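Local coordinates for protein LYND (Lyngbya aestuarii, PDB 4V1T) that probably uses ATP to convert cysteine side chains of a precursor peptide into thiazolines, as a YcaO-type cyanobactin cyclodehydratase, at residues V114-V119 / V125-L130; R135-S140 / F259-I264; R215-S220 / N400-K405; L328-R333 / W497-Q502; A541-F546 / D695-D700. All coordinates share one frame; numbering follows the deposited sequence.

In the fold
Contact 1 comes first along the chain and closes only a five-residue connection, tying strand 114-118 to helix 124-135. Contact 2 opens a few residues later and closes a loop of 118 residues onto helix 250-275; the two touch where V114 N meets S140 O. Contact 3 starts inside that loop and runs forward to segment 400-405, so it crosses contact 2. It crosses contact 4 as well, which binds the loop at 328-333 to strand 491-498. Contact 5 follows in series and joins helices 538-561 and 697-710. Contacts 4 and 5 touch, S332 OG meeting D696 OD2; their centres lie about 55 to 56 Å from those of contacts 1 and 2, across the chain's centre.

Contact 1 of 5, residues V114-V119 / V125-L130; sequences VTLTPV and VTVAAL
L116 reaches from the strand to the helix and meets V127 and L130 together. Its CD1 methyl does most of the work, 4.0 Å from V127 CG1 and 4.0 Å from L130 CD2, and it also lies 3.5 Å from V127 O, a carbonyl that also accepts from T131 OG1. CG sits beside the backbone N of L116 (chi1 -51°), and from there the two leucine side chains run obliquely across one another. T131, L134 and V155 also touch L116. T117, next in line, points its CB away from the helix, and its hydroxyl bonds to N154, as does that of T115. P118 returns to the helix-facing side: its CB touches V127 CG2 at 3.9 Å, the two side chains crossing at about a right angle, where P118 is exposed to solvent. V127 thus divides its methyls, CG1 going to the leucine and CG2 to the proline. Over these residues the strand and helix axes come within 9.3 Å, with directions 157° apart. This near-antiparallel packing is that of a beta-alpha-beta unit, in which helix 124-135 carries the chain from strand 114-118 to its parallel neighbour 141-142.

Contact 2 of 5, residues R135-S140 / F259-I264; sequences RDIGIS and FAATEI
I137 makes the close part of this contact, its CD1 methyl pressed against the backbone of A261, 3.5 Å from A261 O and 4.0 Å from the CB of the same residue. CG1 stands between the backbone N and the carbonyl carbon (chi1 57°), and the extended chain carries CD1 to the helix surface. P250 of the second subunit also packs on I137. The pairing of I139 with I264 is looser: I139 CD1 and I264 CG2 are 4.3 Å apart. Between the two isoleucines the chain turns out to solvent at G138, whose positive phi belongs to the Schellman motif that ends helix 124-135; G138 N bonds to R135 O and I139 N to L134 O. T262 faces away from the turn, and its hydroxyl bonds to Q258 O and to S251 of the second subunit. Within the chain, helix 250-275 has two neighbours here: L134 of helix 124-135 touches A261 and I264, while F259 and A260 rest on L192 of strand 189-196.

Contact 3 of 5, residues R215-S220 / N400-K405; sequences REVEAS and NTLKHK
Two torsions bring E216 onto L402: CG is placed between the backbone N and the carbonyl carbon (chi1 71°), and the chain then bends at chi2, -78°. The methylene, rather than the carboxylate, does the touching, with E216 CG 3.6 Å from L402 CD1. This is the opening turn of helix 216-225, with R215 as its N-cap residue, lying against the segment that leads from helix 395-401 into strand 406-410. The other methyl of L402, CD2, makes a grazing contact with V217 CG2 at 4.5 Å. The contact is small, 106 Å² in all, and no hydrogen bond crosses it; what touches is carbon on carbon. It gains from outside, because the chain of another protein adds apolar packing on both V217 and L402, and N31 of the second subunit also touches V217. One turn further on, S220 ties the helix to a neighbouring part of the fold through its hydroxyl, bonded to A392 O. At the helix start the R215 guanidinium forms salt bridges with E218, within the first turn, and with D160, far off in sequence. Toward the former, R215 NH1 meets the syn side of E218 OE2 at 3.0 Å, with a bent N-H...O angle of 136°.

Contact 4 of 5, residues L328-R333 / W497-Q502; sequences LKLESR and WSLTEQ
L328 lies over one face of the W497 indole, and this CH-pi contact carries most of the interface. Its CB stands 3.7 Å from the centroid of the five-membered ring, only 15° off the ring normal, while L328 CD2 comes down 3.8 Å from W497 CD1. The backbone N of L328 sits above the ring system too. On the opposite face comes the carbonyl carbon of Q502, so both faces of the indole have a neighbour, the second only toward the rim; H504 meets it edge-to-face. Purely aliphatic packing comes second. L330 CD1 touches L499 CD2 at 3.7 Å, the two leucines crossing at about a right angle. No hydrogen bond crosses between the segments. Within 497-502, S498 OG accepts from T500 OG1 at 3.1 Å and, weakly, from E501 N, and it also pairs with E714. In the first segment, E331 OE2 lies over a face of the R333 guanidinium, a pairing of charges alone, and R333 NE has its salt bridge with E539. Around all this, L499 rests on V705 of helix 697-710 and V717 of strand 716-719, while L330 and R333 touch Y698 and I697, so the loop lies beside both that helix and strand 491-498.

Contact 5 of 5, residues A541-F546 / D695-D700; sequences AILQGF and DDIYTD
I697 and D700, in the first turn of helix 697-710, both meet the same methyl of L543 on helix 538-561. The contact is a helix-helix packing in the YcaO part of the chain, and L543 is followed by Q544, which touches the bound ADP. Along the second segment D696 comes first, as the N-cap: its OD1 accepts from Y698 N at 3.0 Å, with the N-H on the anti side and 32° out of the carboxylate plane. The same carboxylate is gripped from the loop at 328-333, OD1 by R333 N and OD2 by S332 OG, so it joins the helix start to that distant loop. I697 then puts CG2 3.9 Å from L543 CD2. Y698 turns its CB away from L543 and packs on L330 instead. D700 closes the turn: it presents its methylene to the leucine, while OD2 forms a salt bridge with K335 and OD1 takes the N-H of S694. L543 has CG anti to the backbone N (chi1 -179°), the extended setting that sends its branch across to the other helix, where V701 and C704 also touch it. There, L543 CD2 ends 4.1 Å from D700 CB.

Contact 1 of 5, residues V114-V119 / V125-L130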
# COMPACT_ATOMS: atom_id res chain seq x y z
N VAL B 114 -25.81 10.34 -26.75
CA VAL B 114 -24.61 9.52 -26.84
C VAL B 114 -24.76 8.52 -28.00
O VAL B 114 -25.88 8.22 -28.42
CB VAL B 114 -24.39 8.79 -25.49
CG1 VAL B 114 -23.73 7.44 -25.65
CG2 VAL B 114 -23.59 9.68 -24.55
N THR B 115 -23.64 8.03 -28.53
CA THR B 115 -23.67 6.97 -29.53
C THR B 115 -22.99 5.73 -28.99
O THR B 115 -22.00 5.82 -28.27
CB THR B 115 -22.99 7.39 -30.85
OG1 THR B 115 -21.62 7.73 -30.62
CG2 THR B 115 -23.71 8.57 -31.48
N LEU B 116 -23.56 4.57 -29.34
CA LEU B 116 -22.96 3.27 -29.02
C LEU B 116 -22.45 2.63 -30.31
O LEU B 116 -23.08 2.74 -31.35
CB LEU B 116 -23.98 2.34 -28.36
CG LEU B 116 -24.76 2.89 -27.16
CD1 LEU B 116 -25.51 1.77 -26.46
CD2 LEU B 116 -23.86 3.62 -26.18
N THR B 117 -21.30 1.96 -30.21
CA THR B 117 -20.68 1.30 -31.37
C THR B 117 -20.08 -0.04 -30.96
O THR B 117 -19.13 -0.09 -30.20
CB THR B 117 -19.57 2.18 -31.99
OG1 THR B 117 -20.03 3.53 -32.14
CG2 THR B 117 -19.15 1.62 -33.36
N PRO B 118 -20.65 -1.15 -31.45
CA PRO B 118 -20.02 -2.44 -31.15
C PRO B 118 -18.80 -2.72 -32.03
O PRO B 118 -18.67 -2.18 -33.12
CB PRO B 118 -21.12 -3.45 -31.47
CG PRO B 118 -21.88 -2.79 -32.58
CD PRO B 118 -21.89 -1.32 -32.24
N VAL B 119 -17.92 -3.57 -31.52
CA VAL B 119 -16.73 -3.99 -32.24
C VAL B 119 -16.44 -5.43 -31.80
O VAL B 119 -16.76 -5.82 -30.67
CB VAL B 119 -15.52 -3.04 -31.96
CG1 VAL B 119 -15.15 -3.06 -30.50
CG2 VAL B 119 -14.31 -3.42 -32.80
N VAL B 125 -28.14 -7.27 -28.93
CA VAL B 125 -29.00 -7.22 -27.75
C VAL B 125 -28.20 -6.68 -26.58
O VAL B 125 -28.75 -6.05 -25.68
CB VAL B 125 -29.62 -8.60 -27.39
CG1 VAL B 125 -30.67 -8.99 -28.42
CG2 VAL B 125 -28.55 -9.68 -27.27
N THR B 126 -26.89 -6.91 -26.60
CA THR B 126 -25.99 -6.34 -25.61
C THR B 126 -25.95 -4.82 -25.77
O THR B 126 -25.96 -4.08 -24.79
CB THR B 126 -24.57 -6.91 -25.73
OG1 THR B 126 -24.57 -8.28 -25.30
CG2 THR B 126 -23.56 -6.12 -24.87
N VAL B 127 -25.90 -4.37 -27.02
CA VAL B 127 -25.94 -2.95 -27.32
C VAL B 127 -27.28 -2.36 -26.89
O VAL B 127 -27.36 -1.24 -26.38
CB VAL B 127 -25.72 -2.68 -28.83
CG1 VAL B 127 -25.90 -1.20 -29.15
CG2 VAL B 127 -24.32 -3.14 -29.24
N ALA B 128 -28.33 -3.14 -27.08
CA ALA B 128 -29.68 -2.72 -26.72
C ALA B 128 -29.87 -2.64 -25.21
O ALA B 128 -30.57 -1.77 -24.71
CB ALA B 128 -30.70 -3.68 -27.33
N ALA B 129 -29.21 -3.53 -24.47
CA ALA B 129 -29.30 -3.54 -23.02
C ALA B 129 -28.65 -2.30 -22.42
O ALA B 129 -29.21 -1.69 -21.50
CB ALA B 129 -28.64 -4.79 -22.45
N LEU B 130 -27.48 -1.93 -22.92
CA LEU B 130 -26.80 -0.73 -22.46
C LEU B 130 -27.66 0.49 -22.78
O LEU B 130 -27.73 1.41 -21.98
CB LEU B 130 -25.42 -0.57 -23.10
CG LEU B 130 -24.63 0.68 -22.70
CD1 LEU B 130 -24.46 0.76 -21.18
CD2 LEU B 130 -23.27 0.70 -23.37

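Contact 2 of 5, residues R135-S140 / F259-I264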
# COMPACT_ATOMS: atom_id res chain seq x y z
N ARG B 135 -31.11 4.80 -20.82
CA ARG B 135 -32.42 5.42 -20.88
C ARG B 135 -33.07 5.52 -19.51
O ARG B 135 -33.80 6.45 -19.22
CB ARG B 135 -33.32 4.64 -21.85
CG ARG B 135 -34.69 5.24 -22.06
CD ARG B 135 -35.44 4.45 -23.13
NE ARG B 135 -36.76 5.00 -23.41
CZ ARG B 135 -37.55 4.59 -24.40
NH1 ARG B 135 -37.16 3.62 -25.22
NH2 ARG B 135 -38.74 5.16 -24.58
N ASP B 136 -32.81 4.54 -18.66
CA ASP B 136 -33.39 4.51 -17.33
C ASP B 136 -32.80 5.60 -16.42
O ASP B 136 -33.37 5.93 -15.39
CB ASP B 136 -33.20 3.12 -16.70
CG ASP B 136 -34.03 2.05 -17.38
OD1 ASP B 136 -34.98 2.40 -18.10
OD2 ASP B 136 -33.73 0.85 -17.19
N ILE B 137 -31.66 6.16 -16.81
CA ILE B 137 -31.05 7.24 -16.04
C ILE B 137 -31.11 8.56 -16.81
O ILE B 137 -30.46 9.52 -16.43
CB ILE B 137 -29.60 6.92 -15.64
CG1 ILE B 137 -28.73 6.63 -16.87
CG2 ILE B 137 -29.57 5.72 -14.71
CD1 ILE B 137 -27.26 6.49 -16.56
N GLY B 138 -31.89 8.59 -17.88
CA GLY B 138 -32.19 9.83 -18.58
C GLY B 138 -31.31 10.16 -19.77
O GLY B 138 -31.41 11.25 -20.33
N ILE B 139 -30.45 9.23 -20.17
CA ILE B 139 -29.53 9.47 -21.27
C ILE B 139 -30.04 8.80 -22.53
O ILE B 139 -30.32 7.60 -22.53
CB ILE B 139 -28.11 8.96 -20.93
CG1 ILE B 139 -27.54 9.77 -19.77
CG2 ILE B 139 -27.19 9.10 -22.13
CD1 ILE B 139 -26.29 9.19 -19.16
N SER B 140 -30.16 9.57 -23.61
CA SER B 140 -30.68 9.06 -24.87
C SER B 140 -29.54 8.61 -25.78
O SER B 140 -28.44 9.15 -25.74
CB SER B 140 -31.51 10.13 -25.58
OG SER B 140 -30.73 11.30 -25.78
N PHE B 259 -22.86 -0.42 -14.59
CA PHE B 259 -21.67 0.27 -14.12
C PHE B 259 -21.19 1.26 -15.19
O PHE B 259 -20.88 2.41 -14.90
CB PHE B 259 -20.59 -0.77 -13.81
CG PHE B 259 -19.48 -0.29 -12.92
CD1 PHE B 259 -19.26 1.06 -12.68
CD2 PHE B 259 -18.63 -1.21 -12.33
CE1 PHE B 259 -18.22 1.47 -11.87
CE2 PHE B 259 -17.59 -0.81 -11.53
CZ PHE B 259 -17.39 0.53 -11.29
N ALA B 260 -21.16 0.81 -16.44
CA ALA B 260 -20.76 1.68 -17.54
C ALA B 260 -21.73 2.86 -17.68
O ALA B 260 -21.31 3.99 -17.95
CB ALA B 260 -20.68 0.90 -18.82
N ALA B 261 -23.02 2.59 -17.52
CA ALA B 261 -24.03 3.64 -17.63
C ALA B 261 -23.77 4.77 -16.63
O ALA B 261 -23.84 5.95 -16.98
CB ALA B 261 -25.42 3.06 -17.43
N THR B 262 -23.46 4.40 -15.39
CA THR B 262 -23.17 5.36 -14.34
C THR B 262 -21.96 6.23 -14.69
O THR B 262 -21.99 7.45 -14.53
CB THR B 262 -22.89 4.64 -13.01
OG1 THR B 262 -24.05 3.89 -12.63
CG2 THR B 262 -22.55 5.62 -11.90
N GLU B 263 -20.90 5.60 -15.18
CA GLU B 263 -19.68 6.33 -15.51
C GLU B 263 -19.85 7.18 -16.76
O GLU B 263 -19.19 8.22 -16.92
CB GLU B 263 -18.50 5.37 -15.66
CG GLU B 263 -18.11 4.67 -14.38
CD GLU B 263 -17.66 5.62 -13.28
OE1 GLU B 263 -17.02 6.65 -13.59
OE2 GLU B 263 -17.95 5.35 -12.10
N ILE B 264 -20.73 6.74 -17.65
CA ILE B 264 -21.07 7.52 -18.82
C ILE B 264 -21.78 8.80 -18.37
O ILE B 264 -21.45 9.89 -18.82
CB ILE B 264 -21.95 6.72 -19.79
CG1 ILE B 264 -21.09 5.70 -20.54
CG2 ILE B 264 -22.61 7.65 -20.82
CD1 ILE B 264 -21.89 4.58 -21.19

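Contact 3 of 5, residues R215-S220 / N400-K405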
# COMPACT_ATOMS: atom_id res chain seq x y z
N ARG B 215 0.92 -8.77 -22.78
CA ARG B 215 0.28 -10.01 -23.20
C ARG B 215 1.27 -10.86 -23.99
O ARG B 215 1.08 -11.13 -25.17
CB ARG B 215 -0.94 -9.72 -24.08
CG ARG B 215 -2.09 -9.02 -23.39
CD ARG B 215 -3.36 -9.28 -24.18
NE ARG B 215 -4.46 -8.42 -23.79
CZ ARG B 215 -5.50 -8.14 -24.56
NH1 ARG B 215 -5.60 -8.67 -25.78
NH2 ARG B 215 -6.46 -7.34 -24.12
N GLU B 216 2.34 -11.27 -23.33
CA GLU B 216 3.44 -11.93 -24.02
C GLU B 216 3.06 -13.32 -24.54
O GLU B 216 3.54 -13.75 -25.58
CB GLU B 216 4.67 -12.03 -23.11
CG GLU B 216 4.52 -13.02 -21.98
CD GLU B 216 3.70 -12.47 -20.84
OE1 GLU B 216 3.13 -11.36 -20.97
OE2 GLU B 216 3.61 -13.15 -19.80
N VAL B 217 2.19 -14.02 -23.81
CA VAL B 217 1.69 -15.31 -24.26
C VAL B 217 0.93 -15.14 -25.57
O VAL B 217 1.19 -15.83 -26.55
CB VAL B 217 0.78 -15.98 -23.22
CG1 VAL B 217 0.15 -17.25 -23.79
CG2 VAL B 217 1.57 -16.30 -21.95
N GLU B 218 -0.02 -14.21 -25.56
CA GLU B 218 -0.81 -13.90 -26.74
C GLU B 218 0.10 -13.49 -27.90
O GLU B 218 -0.03 -13.99 -29.01
CB GLU B 218 -1.81 -12.78 -26.44
CG GLU B 218 -2.77 -12.46 -27.59
CD GLU B 218 -3.59 -11.19 -27.35
OE1 GLU B 218 -3.08 -10.07 -27.63
OE2 GLU B 218 -4.75 -11.31 -26.90
N ALA B 219 1.03 -12.59 -27.61
CA ALA B 219 1.93 -12.05 -28.63
C ALA B 219 2.80 -13.14 -29.25
O ALA B 219 3.09 -13.11 -30.45
CB ALA B 219 2.80 -10.95 -28.04
N SER B 220 3.22 -14.10 -28.43
CA SER B 220 4.15 -15.14 -28.88
C SER B 220 3.43 -16.15 -29.74
O SER B 220 3.97 -16.65 -30.72
CB SER B 220 4.82 -15.83 -27.68
OG SER B 220 5.72 -16.83 -28.13
N ASN B 400 11.30 -19.15 -21.21
CA ASN B 400 12.54 -18.43 -20.92
C ASN B 400 12.31 -16.93 -20.75
O ASN B 400 12.81 -16.32 -19.81
CB ASN B 400 13.58 -18.69 -22.01
CG ASN B 400 14.20 -20.07 -21.91
OD1 ASN B 400 13.68 -20.95 -21.23
ND2 ASN B 400 15.31 -20.27 -22.61
N THR B 401 11.54 -16.35 -21.67
CA THR B 401 11.17 -14.94 -21.58
C THR B 401 9.92 -14.76 -20.72
O THR B 401 9.33 -13.69 -20.70
CB THR B 401 10.93 -14.32 -22.97
OG1 THR B 401 9.81 -14.96 -23.60
CG2 THR B 401 12.17 -14.45 -23.85
N LEU B 402 9.49 -15.85 -20.08
CA LEU B 402 8.48 -15.80 -19.01
C LEU B 402 9.16 -15.89 -17.65
O LEU B 402 8.58 -15.55 -16.62
CB LEU B 402 7.47 -16.94 -19.16
CG LEU B 402 6.15 -16.59 -19.84
CD1 LEU B 402 6.40 -16.05 -21.24
CD2 LEU B 402 5.24 -17.80 -19.89
N LYS B 403 10.40 -16.37 -17.65
CA LYS B 403 11.23 -16.41 -16.46
C LYS B 403 12.01 -15.11 -16.36
O LYS B 403 11.66 -14.12 -17.02
CB LYS B 403 12.20 -17.60 -16.54
CG LYS B 403 11.51 -18.94 -16.69
CD LYS B 403 12.41 -20.09 -16.28
CE LYS B 403 11.59 -21.33 -15.99
NZ LYS B 403 12.42 -22.57 -16.04
N HIS B 404 13.06 -15.11 -15.55
CA HIS B 404 13.89 -13.92 -15.39
C HIS B 404 13.06 -12.74 -14.88
O HIS B 404 13.12 -11.63 -15.40
CB HIS B 404 14.58 -13.55 -16.71
CG HIS B 404 15.29 -14.69 -17.37
ND1 HIS B 404 15.92 -14.57 -18.59
CD2 HIS B 404 15.47 -15.98 -16.98
CE1 HIS B 404 16.45 -15.73 -18.93
NE2 HIS B 404 16.19 -16.60 -17.97
N LYS B 405 12.27 -13.01 -13.84
CA LYS B 405 11.57 -11.94 -13.16
C LYS B 405 12.60 -10.91 -12.72
O LYS B 405 13.74 -11.25 -12.39
CB LYS B 405 10.81 -12.48 -11.96
CG LYS B 405 9.67 -13.43 -12.33
CD LYS B 405 8.98 -13.92 -11.07
CE LYS B 405 7.77 -14.79 -11.38
NZ LYS B 405 7.12 -15.29 -10.13

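Contact 4 of 5, residues L328-R333 / W497-Q502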
# COMPACT_ATOMS: atom_id res chain seq x y z
N LEU B 328 24.80 15.73 -23.97
CA LEU B 328 24.29 15.33 -22.66
C LEU B 328 24.41 16.43 -21.60
O LEU B 328 25.52 16.87 -21.28
CB LEU B 328 25.03 14.09 -22.17
CG LEU B 328 24.18 12.93 -21.68
CD1 LEU B 328 23.35 12.35 -22.82
CD2 LEU B 328 25.07 11.86 -21.08
N LYS B 329 23.27 16.86 -21.06
CA LYS B 329 23.24 17.86 -20.00
C LYS B 329 23.46 17.23 -18.63
O LYS B 329 22.51 16.74 -18.01
CB LYS B 329 21.90 18.59 -19.99
CG LYS B 329 21.59 19.40 -21.24
CD LYS B 329 20.24 20.08 -21.09
CE LYS B 329 19.87 20.90 -22.32
NZ LYS B 329 18.53 21.53 -22.17
N LEU B 330 24.70 17.23 -18.16
CA LEU B 330 25.01 16.75 -16.81
C LEU B 330 25.22 17.93 -15.87
O LEU B 330 25.72 18.97 -16.27
CB LEU B 330 26.24 15.85 -16.82
CG LEU B 330 26.14 14.49 -17.54
CD1 LEU B 330 27.10 13.49 -16.89
CD2 LEU B 330 24.72 13.92 -17.55
N GLU B 331 24.82 17.75 -14.62
CA GLU B 331 24.83 18.83 -13.64
C GLU B 331 24.90 18.27 -12.23
O GLU B 331 24.69 17.09 -12.01
CB GLU B 331 23.57 19.69 -13.81
CG GLU B 331 22.27 18.90 -13.78
CD GLU B 331 21.06 19.76 -14.06
OE1 GLU B 331 20.76 19.99 -15.25
OE2 GLU B 331 20.41 20.21 -13.10
N SER B 332 25.18 19.16 -11.27
CA SER B 332 25.34 18.79 -9.87
C SER B 332 24.07 18.18 -9.27
O SER B 332 23.00 18.79 -9.28
CB SER B 332 25.74 20.03 -9.06
OG SER B 332 25.67 19.77 -7.67
N ARG B 333 24.22 16.98 -8.72
CA ARG B 333 23.14 16.30 -8.00
C ARG B 333 23.60 15.99 -6.58
O ARG B 333 24.30 15.00 -6.36
CB ARG B 333 22.73 15.02 -8.73
CG ARG B 333 22.16 15.25 -10.13
CD ARG B 333 20.84 16.00 -10.10
NE ARG B 333 20.28 16.18 -11.43
CZ ARG B 333 19.25 16.96 -11.71
NH1 ARG B 333 18.65 17.65 -10.75
NH2 ARG B 333 18.81 17.06 -12.96
N TRP B 497 27.05 9.15 -26.05
CA TRP B 497 27.82 10.27 -25.54
C TRP B 497 29.07 9.79 -24.82
O TRP B 497 28.98 9.05 -23.84
CB TRP B 497 26.97 11.14 -24.60
CG TRP B 497 27.65 12.44 -24.23
CD1 TRP B 497 28.23 12.75 -23.05
CD2 TRP B 497 27.82 13.58 -25.08
NE1 TRP B 497 28.75 14.02 -23.10
CE2 TRP B 497 28.52 14.54 -24.34
CE3 TRP B 497 27.47 13.87 -26.40
CZ2 TRP B 497 28.87 15.79 -24.88
CZ3 TRP B 497 27.81 15.10 -26.93
CH2 TRP B 497 28.50 16.04 -26.17
N SER B 498 30.23 10.21 -25.32
CA SER B 498 31.50 9.94 -24.65
C SER B 498 31.73 10.99 -23.59
O SER B 498 31.84 12.17 -23.91
CB SER B 498 32.66 9.94 -25.64
OG SER B 498 33.89 9.69 -24.98
N LEU B 499 31.79 10.57 -22.34
CA LEU B 499 32.01 11.49 -21.23
C LEU B 499 33.48 11.89 -21.11
O LEU B 499 33.80 12.93 -20.53
CB LEU B 499 31.51 10.87 -19.91
CG LEU B 499 29.99 10.85 -19.74
CD1 LEU B 499 29.57 9.87 -18.66
CD2 LEU B 499 29.47 12.24 -19.41
N THR B 500 34.35 11.08 -21.69
CA THR B 500 35.78 11.34 -21.62
C THR B 500 36.16 12.41 -22.63
O THR B 500 36.89 13.33 -22.30
CB THR B 500 36.62 10.08 -21.91
OG1 THR B 500 36.54 9.77 -23.30
CG2 THR B 500 36.11 8.90 -21.10
N GLU B 501 35.67 12.28 -23.86
CA GLU B 501 36.00 13.21 -24.94
C GLU B 501 34.90 14.26 -25.13
O GLU B 501 35.06 15.20 -25.90
CB GLU B 501 36.24 12.44 -26.25
CG GLU B 501 37.33 11.38 -26.15
CD GLU B 501 37.70 10.76 -27.50
OE1 GLU B 501 37.33 11.32 -28.55
OE2 GLU B 501 38.37 9.71 -27.50
N GLN B 502 33.80 14.10 -24.40
CA GLN B 502 32.67 15.03 -24.47
C GLN B 502 32.21 15.25 -25.91
O GLN B 502 32.16 16.37 -26.41
CB GLN B 502 33.03 16.35 -23.78
CG GLN B 502 31.91 16.92 -22.92
CD GLN B 502 31.69 16.13 -21.63
OE1 GLN B 502 32.63 15.60 -21.04
NE2 GLN B 502 30.44 16.04 -21.19

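Contact 5 of 5, residues A541-F546 / D695-D700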
# COMPACT_ATOMS: atom_id res chain seq x y z
N ALA B 541 21.87 7.27 -12.51
CA ALA B 541 21.81 6.05 -13.30
C ALA B 541 23.17 5.72 -13.92
O ALA B 541 23.56 4.55 -13.98
CB ALA B 541 20.75 6.19 -14.38
N ILE B 542 23.88 6.74 -14.38
CA ILE B 542 25.21 6.56 -14.96
C ILE B 542 26.19 6.00 -13.93
O ILE B 542 26.96 5.11 -14.24
CB ILE B 542 25.75 7.88 -15.53
CG1 ILE B 542 24.95 8.28 -16.77
CG2 ILE B 542 27.23 7.74 -15.90
CD1 ILE B 542 25.27 9.67 -17.28
N LEU B 543 26.16 6.56 -12.72
CA LEU B 543 27.04 6.12 -11.65
C LEU B 543 26.84 4.64 -11.36
O LEU B 543 27.79 3.87 -11.27
CB LEU B 543 26.79 6.93 -10.38
CG LEU B 543 27.68 6.58 -9.18
CD1 LEU B 543 29.16 6.73 -9.52
CD2 LEU B 543 27.33 7.46 -7.99
N GLN B 544 25.58 4.24 -11.19
CA GLN B 544 25.27 2.85 -10.91
C GLN B 544 25.70 1.96 -12.07
O GLN B 544 26.25 0.88 -11.86
CB GLN B 544 23.78 2.68 -10.62
CG GLN B 544 23.38 1.28 -10.19
CD GLN B 544 24.02 0.88 -8.87
OE1 GLN B 544 23.79 1.51 -7.84
NE2 GLN B 544 24.85 -0.17 -8.91
N GLY B 545 25.44 2.41 -13.29
CA GLY B 545 25.79 1.65 -14.48
C GLY B 545 27.28 1.40 -14.56
O GLY B 545 27.72 0.29 -14.83
N PHE B 546 28.05 2.45 -14.29
CA PHE B 546 29.52 2.36 -14.27
C PHE B 546 29.98 1.34 -13.24
O PHE B 546 30.79 0.47 -13.52
CB PHE B 546 30.14 3.74 -13.97
CG PHE B 546 31.62 3.79 -14.22
CD1 PHE B 546 32.52 3.36 -13.26
CD2 PHE B 546 32.12 4.25 -15.43
CE1 PHE B 546 33.88 3.39 -13.49
CE2 PHE B 546 33.48 4.29 -15.67
CZ PHE B 546 34.36 3.85 -14.70
N ASP B 695 29.89 14.18 -1.88
CA ASP B 695 28.46 14.25 -1.57
C ASP B 695 27.68 14.71 -2.79
O ASP B 695 26.51 15.06 -2.70
CB ASP B 695 28.21 15.19 -0.39
CG ASP B 695 28.62 14.58 0.93
OD1 ASP B 695 27.85 13.76 1.47
OD2 ASP B 695 29.71 14.91 1.43
N ASP B 696 28.36 14.72 -3.94
CA ASP B 696 27.74 15.09 -5.19
C ASP B 696 27.83 13.91 -6.14
O ASP B 696 28.93 13.41 -6.41
CB ASP B 696 28.41 16.31 -5.79
CG ASP B 696 27.59 16.96 -6.88
OD1 ASP B 696 26.89 16.23 -7.61
OD2 ASP B 696 27.64 18.20 -6.99
N ILE B 697 26.69 13.46 -6.64
CA ILE B 697 26.65 12.31 -7.52
C ILE B 697 27.40 12.63 -8.81
O ILE B 697 28.15 11.79 -9.33
CB ILE B 697 25.20 11.88 -7.84
CG1 ILE B 697 24.45 11.54 -6.55
CG2 ILE B 697 25.19 10.65 -8.74
CD1 ILE B 697 22.94 11.45 -6.72
N TYR B 698 27.22 13.84 -9.31
CA TYR B 698 27.87 14.27 -10.55
C TYR B 698 29.39 14.29 -10.43
O TYR B 698 30.10 13.95 -11.37
CB TYR B 698 27.36 15.65 -10.96
CG TYR B 698 28.10 16.24 -12.14
CD1 TYR B 698 28.11 15.59 -13.36
CD2 TYR B 698 28.77 17.44 -12.03
CE1 TYR B 698 28.79 16.12 -14.45
CE2 TYR B 698 29.44 17.98 -13.11
CZ TYR B 698 29.45 17.31 -14.31
OH TYR B 698 30.12 17.86 -15.38
N THR B 699 29.89 14.70 -9.27
CA THR B 699 31.32 14.71 -9.05
C THR B 699 31.83 13.27 -9.02
O THR B 699 32.94 12.99 -9.47
CB THR B 699 31.69 15.42 -7.73
OG1 THR B 699 31.15 16.75 -7.75
CG2 THR B 699 33.20 15.50 -7.55
N ASP B 700 31.00 12.37 -8.51
CA ASP B 700 31.39 10.97 -8.39
C ASP B 700 31.52 10.27 -9.73
O ASP B 700 32.39 9.43 -9.89
CB ASP B 700 30.40 10.21 -7.51
CG ASP B 700 30.66 10.41 -6.03
OD1 ASP B 700 31.42 11.34 -5.68
OD2 ASP B 700 30.10 9.65 -5.21